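Local coordinates for cellulosomal-scaffolding protein A (Clostridium thermocellum, PDB 4B9F) that probably binds crystalline cellulose through a family 3a carbohydrate-binding module, anchoring the cellulosome scaffold to its substrate, at residues N1-D13 against F129-A143. Residues are numbered along the deposited sequence; the frame is centred on the assembly and turned at random.
Sequences NLKVEFYNSNPSD and FKSASQFVEWDQVTA
Phe6 and Val136 form an antiparallel hydrogen-bonded pair. Phe6 N donates to Val136 O at 2.8 Å, and Val136 N returns a bond to Phe6 O at 3.1 Å. The Phe6 ring points into the interior. Val141 CG1 sits over one face of it, 4.0 Å from the ring centroid, a CH-pi contact. The five-membered ring of Trp138 lies nearly parallel to it but is slid so far aside that the two barely overlap, with Trp138 CD1 3.4 Å from Phe6 CD2. Lys130 CB lies at the Phe6 edge.

Tyr7 turns to the other side of the strand. Its CG stands between the backbone N and the carbonyl carbon (chi1 73°), and the ring lies across the backbone of Gln134. One edge of Tyr7 is directed at the face of Phe135, a T-shaped pair with planes at 85°.

Asn8 grips Lys130 twice. Asn8 N donates to Lys130 O in a nearly straight bond, and Asn8 OD1 accepts from Lys130 N at 2.8 Å. The amide also rests against Phe129 CD1, and Asn8 ND2 is held by Tyr41 OH. A water ties Asn8 O to Ser131 OG and Ala132 O. Toward the start of the strand, Val4 CG1 meets Val141 CG2 at 4.1 Å.

Phe22 and Tyr41 also pack on Phe6, and Ser128 O receives Trp138 NE1. Strand 20-26 flanks strand 2-8 on its other edge. Residues 136-137, a short and weakly bonded strand, lie at the edge of one antiparallel sheet within the chain. Residues 142-143 belong to the second sheet, and the Phe6 cluster lies between the two, as in the jelly-roll beta-sandwich of family 3 carbohydrate-binding modules.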
ATOM      1  N   ASN A   1       8.093  -6.367  14.487  1.00 44.11           N
ATOM      2  CA  ASN A   1       8.145  -4.943  14.785  1.00 40.53           C
ATOM      3  C   ASN A   1       8.424  -4.142  13.525  1.00 28.18           C
ATOM      4  O   ASN A   1       9.512  -4.223  12.951  1.00 26.34           O
ATOM      5  CB  ASN A   1       9.207  -4.654  15.841  1.00 49.02           C
ATOM      6  CG  ASN A   1       9.070  -5.546  17.054  1.00 57.09           C
ATOM      7  OD1 ASN A   1       7.995  -6.085  17.321  1.00 59.15           O
ATOM      8  ND2 ASN A   1      10.158  -5.708  17.799  1.00 60.04           N
ATOM      9  N   LEU A   2       7.437  -3.377  13.083  1.00 20.34           N
ATOM     10  CA  LEU A   2       7.621  -2.575  11.883  1.00 19.03           C
ATOM     11  C   LEU A   2       6.977  -1.202  11.975  1.00 18.19           C
ATOM     12  O   LEU A   2       6.072  -0.973  12.788  1.00 22.68           O
ATOM     13  CB  LEU A   2       7.182  -3.332  10.621  1.00 23.87           C
ATOM     14  CG  LEU A   2       5.797  -3.963  10.491  1.00 26.87           C
ATOM     15  CD1 LEU A   2       4.732  -2.912  10.210  1.00 31.93           C
ATOM     16  CD2 LEU A   2       5.806  -5.034   9.396  1.00 26.25           C
ATOM     17  N   LYS A   3       7.482  -0.289  11.152  1.00 15.68           N
ATOM     18  CA  LYS A   3       6.957   1.061  11.028  1.00 16.22           C
ATOM     19  C   LYS A   3       6.440   1.219   9.605  1.00 12.92           C
ATOM     20  O   LYS A   3       7.078   0.759   8.658  1.00 14.09           O
ATOM     21  CB  LYS A   3       8.071   2.081  11.281  1.00 19.96           C
ATOM     22  CG  LYS A   3       7.691   3.521  10.961  1.00 27.72           C
ATOM     23  CD  LYS A   3       8.756   4.513  11.419  1.00 32.36           C
ATOM     24  CE  LYS A   3      10.057   4.369  10.640  1.00 37.49           C
ATOM     25  NZ  LYS A   3      11.020   5.455  10.992  1.00 41.52           N
ATOM     26  N   VAL A   4       5.293   1.869   9.455  1.00 11.56           N
ATOM     27  CA  VAL A   4       4.731   2.109   8.133  1.00 10.51           C
ATOM     28  C   VAL A   4       4.584   3.608   7.921  1.00 10.75           C
ATOM     29  O   VAL A   4       4.040   4.308   8.777  1.00 13.51           O
ATOM     30  CB  VAL A   4       3.359   1.429   7.959  1.00 11.83           C
ATOM     31  CG1 VAL A   4       2.776   1.758   6.587  1.00 13.32           C
ATOM     32  CG2 VAL A   4       3.481  -0.083   8.170  1.00 13.29           C
ATOM     33  N   GLU A   5       5.106   4.093   6.799  1.00 10.10           N
ATOM     34  CA  GLU A   5       4.924   5.469   6.393  1.00 11.33           C
ATOM     35  C   GLU A   5       4.235   5.444   5.038  1.00  9.56           C
ATOM     36  O   GLU A   5       4.324   4.458   4.302  1.00  9.97           O
ATOM     37  CB  GLU A   5       6.268   6.167   6.280  1.00 12.85           C
ATOM     38  CG  GLU A   5       7.038   6.216   7.570  1.00 12.74           C
ATOM     39  CD  GLU A   5       8.435   6.725   7.338  1.00 18.12           C
ATOM     40  OE1 GLU A   5       8.631   7.955   7.357  1.00 25.78           O
ATOM     41  OE2 GLU A   5       9.334   5.895   7.109  1.00 20.16           O
ATOM     42  N   PHE A   6       3.555   6.533   4.712  1.00  9.76           N
ATOM     43  CA  PHE A   6       2.624   6.512   3.607  1.00  9.87           C
ATOM     44  C   PHE A   6       2.349   7.914   3.077  1.00  9.71           C
ATOM     45  O   PHE A   6       2.384   8.881   3.834  1.00 10.86           O
ATOM     46  CB  PHE A   6       1.293   5.907   4.080  1.00 10.43           C
ATOM     47  CG  PHE A   6       0.281   5.858   2.994  1.00  9.98           C
ATOM     48  CD1 PHE A   6       0.320   4.833   2.071  1.00 10.05           C
ATOM     49  CD2 PHE A   6      -0.642   6.885   2.827  1.00  9.45           C
ATOM     50  CE1 PHE A   6      -0.544   4.815   1.006  1.00 10.23           C
ATOM     51  CE2 PHE A   6      -1.520   6.878   1.763  1.00 10.18           C
ATOM     52  CZ  PHE A   6      -1.468   5.843   0.844  1.00 11.00           C
ATOM     53  N   TYR A   7       2.066   8.014   1.780  1.00  9.61           N
ATOM     54  CA  TYR A   7       1.363   9.179   1.235  1.00  9.20           C
ATOM     55  C   TYR A   7       0.804   8.841  -0.140  1.00  8.89           C
ATOM     56  O   TYR A   7       1.224   7.856  -0.763  1.00  9.86           O
ATOM     57  CB  TYR A   7       2.246  10.439   1.165  1.00 10.21           C
ATOM     58  CG  TYR A   7       3.321  10.446   0.089  1.00 11.67           C
ATOM     59  CD1 TYR A   7       4.378   9.543   0.122  1.00 12.38           C
ATOM     60  CD2 TYR A   7       3.307  11.403  -0.926  1.00 13.61           C
ATOM     61  CE1 TYR A   7       5.382   9.570  -0.856  1.00 15.71           C
ATOM     62  CE2 TYR A   7       4.298  11.434  -1.902  1.00 16.42           C
ATOM     63  CZ  TYR A   7       5.332  10.520  -1.865  1.00 17.24           C
ATOM     64  OH  TYR A   7       6.317  10.567  -2.834  1.00 21.33           O
ATOM     65  N   ASN A   8      -0.153   9.645  -0.597  1.00  9.31           N
ATOM     66  CA  ASN A   8      -0.650   9.570  -1.978  1.00  9.17           C
ATOM     67  C   ASN A   8       0.114  10.565  -2.823  1.00 10.02           C
ATOM     68  O   ASN A   8       0.178  11.747  -2.482  1.00 11.20           O
ATOM     69  CB  ASN A   8      -2.136   9.907  -2.033  1.00 10.11           C
ATOM     70  CG  ASN A   8      -2.991   8.818  -1.437  1.00  9.81           C
ATOM     71  OD1 ASN A   8      -3.182   8.765  -0.221  1.00 10.20           O
ATOM     72  ND2 ASN A   8      -3.479   7.917  -2.279  1.00 10.06           N
ATOM     73  N   SER A   9       0.698  10.111  -3.923  1.00 10.63           N
ATOM     74  CA  SER A   9       1.524  11.023  -4.706  1.00 12.45           C
ATOM     75  C   SER A   9       0.704  12.030  -5.506  1.00 11.56           C
ATOM     76  O   SER A   9       1.170  13.149  -5.757  1.00 12.41           O
ATOM     77  CB  SER A   9       2.471  10.246  -5.612  1.00 15.66           C
ATOM     78  OG  SER A   9       1.736   9.442  -6.513  1.00 19.08           O
ATOM     79  N   ASN A  10      -0.507  11.646  -5.907  1.00 11.08           N
ATOM     80  CA  ASN A  10      -1.371  12.552  -6.668  1.00 12.17           C
ATOM     81  C   ASN A  10      -2.594  12.939  -5.854  1.00 12.03           C
ATOM     82  O   ASN A  10      -3.439  12.100  -5.564  1.00 13.57           O
ATOM     83  CB  ASN A  10      -1.778  11.942  -8.006  1.00 13.98           C
ATOM     84  CG  ASN A  10      -2.583  10.688  -7.852  1.00 15.37           C
ATOM     85  OD1 ASN A  10      -2.268   9.838  -7.017  1.00 15.74           O
ATOM     86  ND2 ASN A  10      -3.647  10.562  -8.651  1.00 18.20           N
ATOM     87  N   PRO A  11      -2.678  14.215  -5.463  1.00 13.06           N
ATOM     88  CA  PRO A  11      -3.715  14.626  -4.515  1.00 13.25           C
ATOM     89  C   PRO A  11      -5.021  15.135  -5.123  1.00 13.42           C
ATOM     90  O   PRO A  11      -5.896  15.500  -4.350  1.00 15.53           O
ATOM     91  CB  PRO A  11      -3.033  15.760  -3.751  1.00 15.86           C
ATOM     92  CG  PRO A  11      -2.123  16.375  -4.744  1.00 17.19           C
ATOM     93  CD  PRO A  11      -1.621  15.236  -5.599  1.00 13.74           C
ATOM     94  N   SER A  12      -5.157  15.167  -6.446  1.00 13.46           N
ATOM     95  CA  SER A  12      -6.386  15.674  -7.061  1.00 14.25           C
ATOM     96  C   SER A  12      -7.616  14.920  -6.570  1.00 13.63           C
ATOM     97  O   SER A  12      -7.621  13.688  -6.509  1.00 13.84           O
ATOM     98  CB  SER A  12      -6.319  15.569  -8.578  1.00 16.62           C
ATOM     99  OG  SER A  12      -5.271  16.375  -9.068  1.00 21.41           O
ATOM    100  N   ASP A  13      -8.668  15.655  -6.239  1.00 13.15           N
ATOM    101  CA  ASP A  13      -9.868  15.014  -5.724  1.00 12.66           C
ATOM    102  C   ASP A  13     -10.474  14.051  -6.744  1.00 12.73           C
ATOM    103  O   ASP A  13     -10.817  12.917  -6.420  1.00 14.44           O
ATOM    104  CB  ASP A  13     -10.900  16.054  -5.302  1.00 14.63           C
ATOM    105  CG  ASP A  13     -12.092  15.432  -4.614  1.00 18.65           C
ATOM    106  OD1 ASP A  13     -11.896  14.482  -3.828  1.00 22.56           O
ATOM    107  OD2 ASP A  13     -13.227  15.888  -4.853  1.00 23.96           O
ATOM    108  N   PHE A 129      -6.693   7.928   2.265  1.00  9.88           N
ATOM    109  CA  PHE A 129      -6.057   8.977   1.479  1.00  9.95           C
ATOM    110  C   PHE A 129      -5.305   9.954   2.376  1.00 10.36           C
ATOM    111  O   PHE A 129      -5.841  10.407   3.388  1.00 12.35           O
ATOM    112  CB  PHE A 129      -7.113   9.725   0.667  1.00 11.55           C
ATOM    113  CG  PHE A 129      -6.565  10.898  -0.102  1.00 11.21           C
ATOM    114  CD1 PHE A 129      -5.880  10.710  -1.289  1.00 11.01           C
ATOM    115  CD2 PHE A 129      -6.736  12.185   0.368  1.00 15.30           C
ATOM    116  CE1 PHE A 129      -5.375  11.795  -2.001  1.00 11.27           C
ATOM    117  CE2 PHE A 129      -6.236  13.271  -0.337  1.00 16.39           C
ATOM    118  CZ  PHE A 129      -5.554  13.069  -1.522  1.00 14.96           C
ATOM    119  N   LYS A 130      -4.069  10.265   1.994  1.00 10.67           N
ATOM    120  CA  LYS A 130      -3.233  11.203   2.740  1.00 11.47           C
ATOM    121  C   LYS A 130      -2.388  12.017   1.769  1.00 12.75           C
ATOM    122  O   LYS A 130      -1.441  11.502   1.170  1.00 13.88           O
ATOM    123  CB  LYS A 130      -2.308  10.442   3.687  1.00 13.93           C
ATOM    124  CG  LYS A 130      -1.442  11.320   4.580  1.00 16.48           C
ATOM    125  CD  LYS A 130      -2.294  12.270   5.400  1.00 24.01           C
ATOM    126  CE  LYS A 130      -1.463  13.032   6.420  1.00 33.41           C
ATOM    127  NZ  LYS A 130      -2.288  14.052   7.126  1.00 37.75           N
ATOM    128  N   SER A 131      -2.727  13.288   1.611  1.00 15.98           N
ATOM    129  CA  SER A 131      -1.911  14.169   0.800  1.00 20.04           C
ATOM    130  C   SER A 131      -0.763  14.669   1.659  1.00 20.99           C
ATOM    131  O   SER A 131      -0.970  15.196   2.753  1.00 23.70           O
ATOM    132  CB  SER A 131      -2.731  15.339   0.268  1.00 26.39           C
ATOM    133  OG  SER A 131      -1.915  16.186  -0.526  1.00 29.77           O
ATOM    134  N   ALA A 132       0.452  14.494   1.162  1.00 24.39           N
ATOM    135  CA  ALA A 132       1.640  14.958   1.852  1.00 24.08           C
ATOM    136  C   ALA A 132       2.708  15.087   0.790  1.00 28.18           C
ATOM    137  O   ALA A 132       2.592  14.499  -0.286  1.00 31.99           O
ATOM    138  CB  ALA A 132       2.065  13.963   2.928  1.00 23.03           C
ATOM    139  N   SER A 133       3.747  15.854   1.077  1.00 25.55           N
ATOM    140  CA  SER A 133       4.808  16.036   0.098  1.00 28.12           C
ATOM    141  C   SER A 133       5.732  14.822   0.088  1.00 24.37           C
ATOM    142  O   SER A 133       6.475  14.605  -0.862  1.00 27.84           O
ATOM    143  CB  SER A 133       5.595  17.313   0.385  1.00 34.22           C
ATOM    144  OG  SER A 133       6.116  17.305   1.700  1.00 38.99           O
ATOM    145  N   GLN A 134       5.668  14.021   1.146  1.00 19.45           N
ATOM    146  CA  GLN A 134       6.541  12.867   1.291  1.00 19.29           C
ATOM    147  C   GLN A 134       5.926  11.880   2.266  1.00 16.83           C
ATOM    148  O   GLN A 134       4.881  12.151   2.854  1.00 15.64           O
ATOM    149  CB  GLN A 134       7.917  13.289   1.806  1.00 25.10           C
ATOM    150  CG  GLN A 134       7.951  13.638   3.288  1.00 37.55           C
ATOM    151  CD  GLN A 134       7.263  14.951   3.596  1.00 49.79           C
ATOM    152  OE1 GLN A 134       7.636  15.999   3.069  1.00 55.62           O
ATOM    153  NE2 GLN A 134       6.247  14.901   4.450  1.00 53.68           N
ATOM    154  N   PHE A 135       6.583  10.741   2.448  1.00 14.90           N
ATOM    155  CA  PHE A 135       6.107   9.736   3.394  1.00 15.25           C
ATOM    156  C   PHE A 135       5.922  10.321   4.791  1.00 15.52           C
ATOM    157  O   PHE A 135       6.782  11.046   5.291  1.00 17.79           O
ATOM    158  CB  PHE A 135       7.099   8.581   3.487  1.00 16.04           C
ATOM    159  CG  PHE A 135       7.239   7.794   2.223  1.00 14.01           C
ATOM    160  CD1 PHE A 135       6.262   6.890   1.838  1.00 14.63           C
ATOM    161  CD2 PHE A 135       8.359   7.947   1.419  1.00 14.75           C
ATOM    162  CE1 PHE A 135       6.402   6.155   0.677  1.00 15.70           C
ATOM    163  CE2 PHE A 135       8.494   7.223   0.259  1.00 15.91           C
ATOM    164  CZ  PHE A 135       7.516   6.332  -0.112  1.00 16.84           C
ATOM    165  N   VAL A 136       4.796   9.993   5.419  1.00 14.83           N
ATOM    166  CA  VAL A 136       4.549  10.364   6.802  1.00 14.83           C
ATOM    167  C   VAL A 136       4.005   9.161   7.554  1.00 13.35           C
ATOM    168  O   VAL A 136       3.462   8.230   6.964  1.00 12.44           O
ATOM    169  CB  VAL A 136       3.554  11.538   6.930  1.00 17.80           C
ATOM    170  CG1 VAL A 136       4.096  12.784   6.222  1.00 20.91           C
ATOM    171  CG2 VAL A 136       2.184  11.154   6.390  1.00 19.49           C
ATOM    172  N   GLU A 137       4.170   9.167   8.867  1.00 15.72           N
ATOM    173  CA  GLU A 137       3.596   8.113   9.674  1.00 18.22           C
ATOM    174  C   GLU A 137       2.084   8.262   9.618  1.00 18.20           C
ATOM    175  O   GLU A 137       1.551   9.339   9.866  1.00 21.96           O
ATOM    176  CB  GLU A 137       4.101   8.237  11.104  1.00 22.63           C
ATOM    177  CG  GLU A 137       3.967   6.967  11.916  1.00 30.55           C
ATOM    178  CD  GLU A 137       4.786   7.019  13.188  1.00 41.03           C
ATOM    179  OE1 GLU A 137       4.736   8.055  13.883  1.00 47.99           O
ATOM    180  OE2 GLU A 137       5.490   6.032  13.487  1.00 41.85           O
ATOM    181  N   TRP A 138       1.393   7.185   9.274  1.00 17.40           N
ATOM    182  CA  TRP A 138      -0.031   7.276   8.981  1.00 16.34           C
ATOM    183  C   TRP A 138      -0.730   6.031   9.488  1.00 17.97           C
ATOM    184  O   TRP A 138      -0.404   4.919   9.075  1.00 18.92           O
ATOM    185  CB  TRP A 138      -0.192   7.387   7.468  1.00 15.38           C
ATOM    186  CG  TRP A 138      -1.576   7.573   6.927  1.00 15.06           C
ATOM    187  CD1 TRP A 138      -2.148   6.863   5.909  1.00 14.98           C
ATOM    188  CD2 TRP A 138      -2.543   8.559   7.318  1.00 16.48           C
ATOM    189  NE1 TRP A 138      -3.408   7.340   5.643  1.00 14.65           N
ATOM    190  CE2 TRP A 138      -3.677   8.379   6.494  1.00 15.59           C
ATOM    191  CE3 TRP A 138      -2.561   9.579   8.280  1.00 20.79           C
ATOM    192  CZ2 TRP A 138      -4.816   9.174   6.605  1.00 18.31           C
ATOM    193  CZ3 TRP A 138      -3.697  10.364   8.391  1.00 22.07           C
ATOM    194  CH2 TRP A 138      -4.811  10.156   7.560  1.00 21.43           C
ATOM    195  N   ASP A 139      -1.693   6.212  10.380  1.00 19.08           N
ATOM    196  CA  ASP A 139      -2.350   5.060  10.973  1.00 19.28           C
ATOM    197  C   ASP A 139      -3.677   4.692  10.302  1.00 17.38           C
ATOM    198  O   ASP A 139      -4.415   3.861  10.828  1.00 19.35           O
ATOM    199  CB  ASP A 139      -2.516   5.226  12.492  1.00 25.91           C
ATOM    200  CG  ASP A 139      -3.382   6.412  12.867  1.00 31.71           C
ATOM    201  OD1 ASP A 139      -3.931   7.081  11.968  1.00 32.37           O
ATOM    202  OD2 ASP A 139      -3.524   6.667  14.084  1.00 35.18           O
ATOM    203  N   GLN A 140      -3.979   5.284   9.142  1.00 12.85           N
ATOM    204  CA  GLN A 140      -5.195   4.914   8.423  1.00 12.71           C
ATOM    205  C   GLN A 140      -4.922   3.994   7.245  1.00 11.09           C
ATOM    206  O   GLN A 140      -5.784   3.799   6.394  1.00 11.11           O
ATOM    207  CB  GLN A 140      -6.036   6.137   8.035  1.00 13.79           C
ATOM    208  CG  GLN A 140      -6.446   6.923   9.291  1.00 17.91           C
ATOM    209  CD  GLN A 140      -7.441   8.060   9.065  1.00 20.06           C
ATOM    210  OE1 GLN A 140      -8.080   8.176   8.015  1.00 20.74           O
ATOM    211  NE2 GLN A 140      -7.579   8.907  10.076  1.00 21.93           N
ATOM    212  N   VAL A 141      -3.713   3.438   7.214  1.00 10.85           N
ATOM    213  CA  VAL A 141      -3.420   2.246   6.421  1.00 10.79           C
ATOM    214  C   VAL A 141      -2.968   1.171   7.409  1.00 10.19           C
ATOM    215  O   VAL A 141      -2.524   1.493   8.510  1.00 12.39           O
ATOM    216  CB  VAL A 141      -2.322   2.476   5.351  1.00 10.44           C
ATOM    217  CG1 VAL A 141      -2.822   3.415   4.251  1.00 10.88           C
ATOM    218  CG2 VAL A 141      -1.040   2.993   5.989  1.00 11.79           C
ATOM    219  N   THR A 142      -3.110  -0.094   7.037  1.00  9.99           N
ATOM    220  CA  THR A 142      -2.784  -1.179   7.954  1.00  9.71           C
ATOM    221  C   THR A 142      -1.812  -2.176   7.328  1.00  9.76           C
ATOM    222  O   THR A 142      -1.651  -2.233   6.095  1.00  9.72           O
ATOM    223  CB  THR A 142      -4.051  -1.920   8.402  1.00 11.39           C
ATOM    224  OG1 THR A 142      -4.766  -2.365   7.243  1.00 10.01           O
ATOM    225  CG2 THR A 142      -4.946  -0.995   9.221  1.00 12.52           C
ATOM    226  N   ALA A 143      -1.165  -2.958   8.190  1.00  9.26           N
ATOM    227  CA  ALA A 143      -0.249  -4.004   7.767  1.00  9.53           C
ATOM    228  C   ALA A 143      -0.486  -5.244   8.601  1.00 10.34           C
ATOM    229  O   ALA A 143      -0.750  -5.150   9.812  1.00 11.02           O
ATOM    230  CB  ALA A 143       1.200  -3.548   7.895  1.00 10.93           C
TER
HETATM  231  O   HOH W   1      -0.086  14.397  -2.019  1.00 28.73           O